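Local coordinates for protein WipB (Legionella pneumophila, PDB 5NNY) that is a translocated Ser/Thr phosphatase effector that targets the host lysosomal nutrient-sensing machinery, represented here by its phosphatase domain, at residues Asn202-Phe207 with Lys298-Thr303; Asp121-Leu126 with Ile192-Leu197; Met3-Met8 with Leu90-Gly95. All coordinates share one frame; numbering follows the deposited sequence. Where two conformers were deposited one is given.

Contact 1 (Asn202-Phe207 with Lys298-Thr303); sequences NEIKVF and KKFKIT
Asn202 reaches across with its carboxamide before the strand proper begins: ND2 gives a nearly straight hydrogen bond, lying in the amide plane, to Lys299 O (2.9 Å), though tilted 30° from the plane of that carbonyl. With CG anti to the backbone N (chi1 -172°), the Asn202 side chain crosses that of Phe300 at about a right angle, amide and ring planes 70° apart, and Asn202 OD1 comes 3.3 Å from Phe300 CB. Beyond it the strands run parallel. Lys301 N bonds to Asn202 O, Ile204 N to Lys301 O, Thr303 N to Ile204 O, and Val206 N to Thr303 O (2.9 Å). On one face Ile204 and Ile302 lie side by side, CG2 to CG1 4.0 Å, and Val206 CG2 rests 3.7 Å from Ile302 CD1. On the other, Thr303 OG1 lies 3.2 Å from Lys205 CG. A second shell fixes the amide, for OD1 accepts from Ala233 N, the first residue of helix 233-253. That helix covers the isoleucine face through Leu236 and Ile240. Strand 301-306 is the outermost strand here, while strand 203-208 has antiparallel strand 190-198 on its far side, where Asn202 and Glu203 both face Asp198 in a G1 beta bulge.

Contact 2 (Asp121-Leu126 with Ile192-Leu197); sequences DFEILL and IISYSL
Glu123 and Ser194 meet in the middle of the mixed sheet of the phosphoesterase fold, where strands 121-125 and 190-198, paired in parallel near Lys191, separate. Ile124 still shares backbone hydrogen bonds with His189 and Lys191, but strand 190-198 is then broken and turns back and away, so that Ser194 lies opposite Glu123 and side chains and a water join the two segments. The carboxylate of Glu123 fills the fork. Its chain is extended beyond CG, and chi1 of 56° sets CG between the backbone N and the carbonyl carbon. Ser194 OG, anti to its own backbone N (chi1 -171°), donates to Glu123 OE1 on the syn side, 25° out of the carboxylate plane. At 2.5 Å between Ser194 OG and Glu123 OE1 the bond is very short, and Glu123 is modelled in two conformers, so its exact length is doubtful. OE1 also takes a salt bridge from Arg92 NE, and OE2 one from Lys191 NZ; these cations probably favour the ionised carboxylate in this buried setting. Less certainly, Leu125, also modelled in two conformers, turns one branch in the conformer given to the opposite backbone, CD2 lying 3.7 Å from Ile193 CA and 4.1 Å from Ser194 CB. Helix 233-253 holds the departing strand through Asn244, which bonds Ile192 N with OD1 and Ile193 O with ND2. At the closed end of the fork, Leu126 CB comes 4.2 Å from Ile192 CA, and one water donates to both Leu126 O (2.7 Å) and Ile192 O (2.7 Å).

Contact 3 (Met3-Met8 with Leu90-Gly95); sequences MTDISM and LIRLIG
A chi1 of -69° sets the Asp5 carboxylate beside its own backbone N and toward Arg92, whose chain runs extended from CG to NE before chi4 (85°) turns the guanidinium across it. NH1 of Arg92 then makes a straight salt bridge to Asp5 OD2, 2.8 Å long. The oxygen sits at the guanidinium edge, almost in its plane, yet the nitrogen approaches from above the carboxylate, the two planes being 63° apart. Leu90 CD2 covers one guanidinium face, 3.2 Å above its plane, and the NE side of the guanidinium faces Glu123. A water links Asp5 OD1 to Leu90 N. Strands 6-8 and 90-93 pair in parallel at one edge of the mixed sheet: Ile6 N bonds to Leu90 O, Arg92 N to Ile6 O, Met8 N to Arg92 O (2.8 Å), and Ile94 N to Met8 O (3.1 Å). Both run into loops whose sequences, Gly-Asp-Leu-His after Met8 and Gly-Asp-Glu-Leu-Val-Asp-Arg-Gly from Gly95, resemble the DxH and GDxxDRG motifs (the second one residue longer) that bind metal in calcineurin-like phosphatases, consistent with membership of that clan. On the face opposite Arg92, Met8 lies alongside Ile91 and points the same way, with CE 3.6 Å from Ile91 CG2. Met8 SD comes 4.3 Å from Leu93 CD1, and Phe18, Ile21 and Leu22 of helix 15-24 pack against the methionine.

From the N terminus, contact 3 closes first, bringing residues 90-95 back beside 3-8 after an 81-residue excursion that includes helices 15-24, 32-42 and 64-79. Contact 2 then closes over 65 residues, and contact 1, opening just after it, over 90 residues, about half of them helical. The three loops follow in series, neither nested nor crossed. Together they span the six-stranded sheet: contact 3 joins strands 6-8 and 90-93 at one edge, contact 2 the central strands, contact 1 the other edge. The antiparallel step from 190-198 to 203-208 joins contacts 2 and 1 through backbone bonds, while the Phe207 ring reaches toward contact 3, with CE2 3.4 Å from Ser7 OG.

Contact 1 (Asn202-Phe207 with Lys298-Thr303)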
loop_
_atom_site.group_PDB
_atom_site.type_symbol
_atom_site.label_atom_id
_atom_site.label_comp_id
_atom_site.label_asym_id
_atom_site.label_seq_id
_atom_site.Cartn_x
_atom_site.Cartn_y
_atom_site.Cartn_z
ATOM N N ASN A 202 18.287 -9.205 -21.538
ATOM C CA ASN A 202 16.934 -9.561 -21.945
ATOM C C ASN A 202 16.234 -10.295 -20.798
ATOM O O ASN A 202 15.667 -11.371 -20.967
ATOM C CB ASN A 202 16.956 -10.410 -23.228
ATOM C CG ASN A 202 15.576 -10.651 -23.803
ATOM O OD1 ASN A 202 14.672 -9.831 -23.648
ATOM N ND2 ASN A 202 15.405 -11.791 -24.463
ATOM N N GLU A 203 16.318 -9.709 -19.610
ATOM C CA GLU A 203 15.750 -10.285 -18.400
ATOM C C GLU A 203 14.949 -9.226 -17.658
ATOM O O GLU A 203 15.321 -8.048 -17.652
ATOM C CB GLU A 203 16.863 -10.866 -17.506
ATOM C CG GLU A 203 16.390 -11.565 -16.237
ATOM C CD GLU A 203 16.289 -10.627 -15.028
ATOM O OE1 GLU A 203 16.702 -9.444 -15.125
ATOM O OE2 GLU A 203 15.790 -11.080 -13.971
ATOM N N ILE A 204 13.849 -9.644 -17.032
ATOM C CA ILE A 204 13.008 -8.717 -16.279
ATOM C C ILE A 204 12.507 -9.405 -15.014
ATOM O O ILE A 204 12.206 -10.604 -15.019
ATOM C CB ILE A 204 11.856 -8.183 -17.151
ATOM C CG1 ILE A 204 11.099 -7.055 -16.435
ATOM C CG2 ILE A 204 10.913 -9.329 -17.585
ATOM C CD1 ILE A 204 9.970 -6.477 -17.270
ATOM N N LYS A 205 12.500 -8.659 -13.908
ATOM C CA LYS A 205 11.892 -9.091 -12.659
ATOM C C LYS A 205 10.601 -8.298 -12.506
ATOM O O LYS A 205 10.641 -7.066 -12.503
ATOM C CB LYS A 205 12.800 -8.831 -11.459
ATOM C CG LYS A 205 14.172 -9.466 -11.526
ATOM C CD LYS A 205 14.939 -9.221 -10.227
ATOM C CE LYS A 205 16.443 -9.187 -10.480
ATOM N NZ LYS A 205 17.227 -9.265 -9.210
ATOM N N VAL A 206 9.471 -8.991 -12.386
ATOM C CA VAL A 206 8.159 -8.353 -12.243
ATOM C C VAL A 206 7.741 -8.448 -10.781
ATOM O O VAL A 206 7.800 -9.530 -10.185
ATOM C CB VAL A 206 7.110 -8.990 -13.174
ATOM C CG1 VAL A 206 5.692 -8.539 -12.804
ATOM C CG2 VAL A 206 7.415 -8.606 -14.625
ATOM N N PHE A 207 7.335 -7.314 -10.204
ATOM C CA PHE A 207 6.904 -7.223 -8.812
ATOM C C PHE A 207 5.401 -7.010 -8.752
ATOM O O PHE A 207 4.838 -6.236 -9.527
ATOM C CB PHE A 207 7.599 -6.077 -8.062
ATOM C CG PHE A 207 9.104 -6.232 -7.950
ATOM C CD1 PHE A 207 9.937 -5.753 -8.942
ATOM C CD2 PHE A 207 9.668 -6.841 -6.843
ATOM C CE1 PHE A 207 11.320 -5.887 -8.838
ATOM C CE2 PHE A 207 11.046 -6.979 -6.726
ATOM C CZ PHE A 207 11.872 -6.504 -7.725
ATOM N N LYS A 298 9.316 -17.682 -24.301
ATOM C CA LYS A 298 10.526 -18.021 -25.038
ATOM C C LYS A 298 11.302 -16.786 -25.456
ATOM O O LYS A 298 12.486 -16.900 -25.796
ATOM C CB LYS A 298 10.192 -18.888 -26.253
ATOM C CG LYS A 298 9.493 -18.194 -27.398
ATOM C CD LYS A 298 9.123 -19.221 -28.464
ATOM C CE LYS A 298 8.463 -18.576 -29.664
ATOM N NZ LYS A 298 7.215 -17.861 -29.273
ATOM N N LYS A 299 10.691 -15.601 -25.354
ATOM C CA LYS A 299 11.298 -14.396 -25.895
ATOM C C LYS A 299 12.117 -13.606 -24.881
ATOM O O LYS A 299 12.750 -12.625 -25.266
ATOM C CB LYS A 299 10.209 -13.502 -26.492
ATOM C CG LYS A 299 9.132 -14.309 -27.213
ATOM C CD LYS A 299 8.060 -13.425 -27.823
ATOM C CE LYS A 299 6.821 -14.242 -28.191
ATOM N NZ LYS A 299 5.790 -13.414 -28.878
ATOM N N PHE A 300 12.134 -14.005 -23.615
ATOM C CA PHE A 300 12.945 -13.333 -22.603
ATOM C C PHE A 300 12.911 -14.180 -21.337
ATOM O O PHE A 300 12.109 -15.110 -21.212
ATOM C CB PHE A 300 12.441 -11.914 -22.317
ATOM C CG PHE A 300 10.977 -11.862 -21.969
ATOM C CD1 PHE A 300 10.562 -12.015 -20.655
ATOM C CD2 PHE A 300 10.018 -11.709 -22.959
ATOM C CE1 PHE A 300 9.223 -12.023 -20.342
ATOM C CE2 PHE A 300 8.673 -11.693 -22.648
ATOM C CZ PHE A 300 8.273 -11.852 -21.332
ATOM N N LYS A 301 13.797 -13.846 -20.404
ATOM C CA LYS A 301 13.804 -14.429 -19.069
ATOM C C LYS A 301 13.005 -13.537 -18.129
ATOM O O LYS A 301 13.095 -12.313 -18.212
ATOM C CB LYS A 301 15.228 -14.576 -18.536
ATOM C CG LYS A 301 16.061 -15.558 -19.339
ATOM C CD LYS A 301 17.521 -15.525 -18.955
ATOM C CE LYS A 301 18.296 -16.471 -19.859
ATOM N NZ LYS A 301 19.771 -16.319 -19.753
ATOM N N ILE A 302 12.236 -14.151 -17.235
ATOM C CA ILE A 302 11.428 -13.398 -16.279
ATOM C C ILE A 302 11.465 -14.119 -14.939
ATOM O O ILE A 302 11.432 -15.355 -14.881
ATOM C CB ILE A 302 9.979 -13.204 -16.787
ATOM C CG1 ILE A 302 9.123 -12.404 -15.787
ATOM C CG2 ILE A 302 9.323 -14.531 -17.085
ATOM C CD1 ILE A 302 7.920 -11.785 -16.427
ATOM N N THR A 303 11.571 -13.345 -13.859
ATOM C CA THR A 303 11.318 -13.856 -12.518
ATOM C C THR A 303 10.186 -13.031 -11.923
ATOM O O THR A 303 10.125 -11.821 -12.133
ATOM C CB THR A 303 12.570 -13.772 -11.630
ATOM O OG1 THR A 303 13.024 -12.419 -11.584
ATOM C CG2 THR A 303 13.701 -14.624 -12.184
#

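Contact 2 (Asp121-Leu126 with Ile192-Leu197)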
loop_
_atom_site.group_PDB
_atom_site.type_symbol
_atom_site.label_atom_id
_atom_site.label_comp_id
_atom_site.label_asym_id
_atom_site.label_seq_id
_atom_site.Cartn_x
_atom_site.Cartn_y
_atom_site.Cartn_z
ATOM N N ASP A 121 12.843 7.810 -3.186
ATOM C CA ASP A 121 12.243 7.124 -4.320
ATOM C C ASP A 121 11.545 5.869 -3.809
ATOM O O ASP A 121 12.203 4.979 -3.271
ATOM C CB ASP A 121 13.318 6.778 -5.351
ATOM C CG ASP A 121 12.732 6.300 -6.667
ATOM O OD1 ASP A 121 11.520 6.496 -6.898
ATOM O OD2 ASP A 121 13.496 5.723 -7.473
ATOM N N PHE A 122 10.215 5.807 -3.949
ATOM C CA PHE A 122 9.476 4.670 -3.419
ATOM C C PHE A 122 8.273 4.345 -4.291
ATOM O O PHE A 122 7.738 5.198 -4.994
ATOM C CB PHE A 122 9.040 4.886 -1.949
ATOM C CG PHE A 122 7.993 5.961 -1.730
ATOM C CD1 PHE A 122 8.355 7.297 -1.628
ATOM C CD2 PHE A 122 6.657 5.620 -1.548
ATOM C CE1 PHE A 122 7.399 8.277 -1.397
ATOM C CE2 PHE A 122 5.688 6.582 -1.320
ATOM C CZ PHE A 122 6.060 7.922 -1.239
ATOM N N GLU A 123 7.872 3.083 -4.285
ATOM C CA GLU A 123 6.646 2.703 -4.971
ATOM C C GLU A 123 5.913 1.677 -4.131
ATOM O O GLU A 123 6.523 0.901 -3.391
ATOM C CB GLU A 123 6.891 2.145 -6.376
ATOM C CG GLU A 123 7.818 0.967 -6.402
ATOM C CD GLU A 123 8.186 0.558 -7.811
ATOM O OE1 GLU A 123 8.288 -0.658 -8.052
ATOM O OE2 GLU A 123 8.358 1.451 -8.674
ATOM N N ILE A 124 4.592 1.691 -4.276
ATOM C CA ILE A 124 3.655 0.916 -3.473
ATOM C C ILE A 124 2.831 0.054 -4.415
ATOM O O ILE A 124 2.150 0.573 -5.302
ATOM C CB ILE A 124 2.736 1.827 -2.641
ATOM C CG1 ILE A 124 3.589 2.730 -1.760
ATOM C CG2 ILE A 124 1.802 1.001 -1.770
ATOM C CD1 ILE A 124 2.801 3.846 -1.062
ATOM N N LEU A 125 2.902 -1.257 -4.227
ATOM C CA LEU A 125 2.195 -2.188 -5.093
ATOM C C LEU A 125 0.780 -2.358 -4.577
ATOM O O LEU A 125 0.575 -2.571 -3.377
ATOM C CB LEU A 125 2.919 -3.532 -5.156
ATOM C CG LEU A 125 4.156 -3.453 -6.049
ATOM C CD1 LEU A 125 5.084 -4.614 -5.801
ATOM C CD2 LEU A 125 3.742 -3.389 -7.514
ATOM N N LEU A 126 -0.188 -2.235 -5.479
ATOM C CA LEU A 126 -1.597 -2.300 -5.084
ATOM C C LEU A 126 -1.921 -3.628 -4.405
ATOM O O LEU A 126 -1.526 -4.704 -4.880
ATOM C CB LEU A 126 -2.494 -2.105 -6.316
ATOM C CG LEU A 126 -3.993 -1.910 -6.068
ATOM C CD1 LEU A 126 -4.225 -0.644 -5.249
ATOM C CD2 LEU A 126 -4.790 -1.863 -7.374
ATOM N N ILE A 192 0.085 -0.912 -10.012
ATOM C CA ILE A 192 -0.525 -2.242 -9.975
ATOM C C ILE A 192 0.558 -3.308 -9.971
ATOM O O ILE A 192 0.546 -4.237 -9.156
ATOM C CB ILE A 192 -1.476 -2.461 -11.166
ATOM C CG1 ILE A 192 -2.511 -1.356 -11.291
ATOM C CG2 ILE A 192 -2.182 -3.808 -11.034
ATOM C CD1 ILE A 192 -3.440 -1.580 -12.470
ATOM N N ILE A 193 1.488 -3.204 -10.913
ATOM C CA ILE A 193 2.630 -4.097 -11.002
ATOM C C ILE A 193 3.832 -3.212 -11.316
ATOM O O ILE A 193 3.692 -2.067 -11.755
ATOM C CB ILE A 193 2.462 -5.202 -12.076
ATOM C CG1 ILE A 193 2.120 -4.582 -13.432
ATOM C CG2 ILE A 193 1.404 -6.218 -11.668
ATOM C CD1 ILE A 193 2.042 -5.578 -14.560
ATOM N N SER A 194 5.028 -3.754 -11.089
ATOM C CA SER A 194 6.259 -3.008 -11.330
ATOM C C SER A 194 7.333 -3.967 -11.832
ATOM O O SER A 194 7.084 -5.168 -12.002
ATOM C CB SER A 194 6.707 -2.267 -10.070
ATOM O OG SER A 194 7.772 -1.389 -10.399
ATOM N N TYR A 195 8.541 -3.437 -12.068
ATOM C CA TYR A 195 9.593 -4.290 -12.615
ATOM C C TYR A 195 10.979 -3.701 -12.373
ATOM O O TYR A 195 11.153 -2.498 -12.158
ATOM C CB TYR A 195 9.382 -4.539 -14.120
ATOM C CG TYR A 195 9.457 -3.274 -14.940
ATOM C CD1 TYR A 195 10.686 -2.743 -15.316
ATOM C CD2 TYR A 195 8.298 -2.609 -15.330
ATOM C CE1 TYR A 195 10.760 -1.578 -16.039
ATOM C CE2 TYR A 195 8.357 -1.448 -16.054
ATOM C CZ TYR A 195 9.590 -0.943 -16.416
ATOM O OH TYR A 195 9.646 0.224 -17.135
ATOM N N SER A 196 11.973 -4.586 -12.435
ATOM C CA SER A 196 13.374 -4.216 -12.569
ATOM C C SER A 196 13.875 -4.860 -13.851
ATOM O O SER A 196 13.693 -6.063 -14.052
ATOM C CB SER A 196 14.203 -4.689 -11.373
ATOM O OG SER A 196 15.577 -4.405 -11.592
ATOM N N LEU A 197 14.465 -4.063 -14.731
ATOM C CA LEU A 197 14.777 -4.519 -16.079
ATOM C C LEU A 197 16.278 -4.493 -16.328
ATOM O O LEU A 197 16.964 -3.543 -15.949
ATOM C CB LEU A 197 14.038 -3.648 -17.111
ATOM C CG LEU A 197 14.313 -3.820 -18.605
ATOM C CD1 LEU A 197 13.706 -5.114 -19.146
ATOM C CD2 LEU A 197 13.786 -2.614 -19.349
HETATM O O HOH W 1 -0.021 -5.647 -6.957
#

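Contact 3 (Met3-Met8 with Leu90-Gly95)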
loop_
_atom_site.group_PDB
_atom_site.type_symbol
_atom_site.label_atom_id
_atom_site.label_comp_id
_atom_site.label_asym_id
_atom_site.label_seq_id
_atom_site.Cartn_x
_atom_site.Cartn_y
_atom_site.Cartn_z
ATOM N N MET A 3 23.118 0.814 -3.873
ATOM C CA MET A 3 23.100 -0.623 -3.604
ATOM C C MET A 3 21.827 -1.130 -4.287
ATOM O O MET A 3 21.152 -0.378 -5.003
ATOM C CB MET A 3 23.200 -0.902 -2.091
ATOM C CG MET A 3 22.985 -2.364 -1.574
ATOM S SD MET A 3 24.356 -3.544 -1.741
ATOM C CE MET A 3 23.640 -5.088 -1.187
ATOM N N THR A 4 21.510 -2.402 -4.097
ATOM C CA THR A 4 20.362 -3.034 -4.718
ATOM C C THR A 4 19.066 -2.347 -4.277
ATOM O O THR A 4 19.014 -1.668 -3.243
ATOM C CB THR A 4 20.360 -4.518 -4.349
ATOM O OG1 THR A 4 21.676 -5.050 -4.564
ATOM C CG2 THR A 4 19.353 -5.315 -5.174
ATOM N N ASP A 5 18.024 -2.496 -5.102
ATOM C CA ASP A 5 16.703 -1.996 -4.745
ATOM C C ASP A 5 16.273 -2.595 -3.411
ATOM O O ASP A 5 16.605 -3.735 -3.082
ATOM C CB ASP A 5 15.672 -2.352 -5.825
ATOM C CG ASP A 5 15.877 -1.601 -7.144
ATOM O OD1 ASP A 5 16.441 -0.487 -7.142
ATOM O OD2 ASP A 5 15.438 -2.126 -8.196
ATOM N N ILE A 6 15.537 -1.809 -2.630
ATOM C CA ILE A 6 14.896 -2.294 -1.416
ATOM C C ILE A 6 13.536 -2.817 -1.825
ATOM O O ILE A 6 12.751 -2.090 -2.443
ATOM C CB ILE A 6 14.737 -1.188 -0.357
ATOM C CG1 ILE A 6 15.995 -0.352 -0.231
ATOM C CG2 ILE A 6 14.385 -1.788 1.007
ATOM C CD1 ILE A 6 17.203 -1.162 0.078
ATOM N N SER A 7 13.267 -4.075 -1.519
ATOM C CA SER A 7 11.930 -4.625 -1.653
ATOM C C SER A 7 11.485 -5.066 -0.273
ATOM O O SER A 7 12.122 -5.934 0.333
ATOM C CB SER A 7 11.906 -5.791 -2.637
ATOM O OG SER A 7 12.178 -5.313 -3.945
ATOM N N MET A 8 10.399 -4.464 0.219
ATOM C CA MET A 8 9.857 -4.769 1.529
ATOM C C MET A 8 8.727 -5.774 1.404
ATOM O O MET A 8 7.883 -5.655 0.514
ATOM C CB MET A 8 9.320 -3.504 2.198
ATOM C CG MET A 8 10.342 -2.421 2.345
ATOM S SD MET A 8 9.784 -1.270 3.593
ATOM C CE MET A 8 11.146 -0.094 3.554
ATOM N N LEU A 90 15.950 2.883 -4.639
ATOM C CA LEU A 90 14.519 2.660 -4.824
ATOM C C LEU A 90 13.968 1.721 -3.756
ATOM O O LEU A 90 14.551 0.669 -3.475
ATOM C CB LEU A 90 14.221 2.095 -6.211
ATOM C CG LEU A 90 12.739 1.731 -6.433
ATOM C CD1 LEU A 90 11.864 2.967 -6.403
ATOM C CD2 LEU A 90 12.541 0.994 -7.731
ATOM N N ILE A 91 12.829 2.107 -3.175
ATOM C CA ILE A 91 12.126 1.337 -2.152
ATOM C C ILE A 91 10.834 0.831 -2.773
ATOM O O ILE A 91 10.000 1.635 -3.199
ATOM C CB ILE A 91 11.806 2.198 -0.919
ATOM C CG1 ILE A 91 13.038 2.993 -0.482
ATOM C CG2 ILE A 91 11.281 1.337 0.200
ATOM C CD1 ILE A 91 12.692 4.329 0.166
ATOM N N ARG A 92 10.657 -0.485 -2.826
ATOM C CA ARG A 92 9.413 -1.086 -3.297
ATOM C C ARG A 92 8.685 -1.703 -2.114
ATOM O O ARG A 92 9.233 -2.576 -1.432
ATOM C CB ARG A 92 9.656 -2.162 -4.359
ATOM C CG ARG A 92 10.119 -1.664 -5.698
ATOM C CD ARG A 92 10.109 -2.801 -6.741
ATOM N NE ARG A 92 10.485 -2.304 -8.069
ATOM C CZ ARG A 92 11.737 -2.177 -8.477
ATOM N NH1 ARG A 92 12.713 -2.520 -7.657
ATOM N NH2 ARG A 92 12.012 -1.702 -9.689
ATOM N N LEU A 93 7.451 -1.261 -1.882
ATOM C CA LEU A 93 6.584 -1.870 -0.882
ATOM C C LEU A 93 5.659 -2.880 -1.563
ATOM O O LEU A 93 4.786 -2.502 -2.350
ATOM C CB LEU A 93 5.777 -0.794 -0.153
ATOM C CG LEU A 93 6.467 0.048 0.939
ATOM C CD1 LEU A 93 7.689 0.822 0.443
ATOM C CD2 LEU A 93 5.460 1.018 1.611
ATOM N N ILE A 94 5.840 -4.164 -1.247
ATOM C CA ILE A 94 5.005 -5.200 -1.851
ATOM C C ILE A 94 3.565 -5.116 -1.338
ATOM O O ILE A 94 2.653 -5.710 -1.930
ATOM C CB ILE A 94 5.665 -6.579 -1.615
ATOM C CG1 ILE A 94 5.518 -7.473 -2.838
ATOM C CG2 ILE A 94 5.123 -7.258 -0.371
ATOM C CD1 ILE A 94 6.604 -7.261 -3.873
ATOM N N GLY A 95 3.329 -4.370 -0.261
ATOM C CA GLY A 95 1.988 -3.956 0.075
ATOM C C GLY A 95 1.689 -4.134 1.552
ATOM O O GLY A 95 2.583 -4.272 2.392
HETATM O O HOH W 2 18.107 1.074 -6.071
#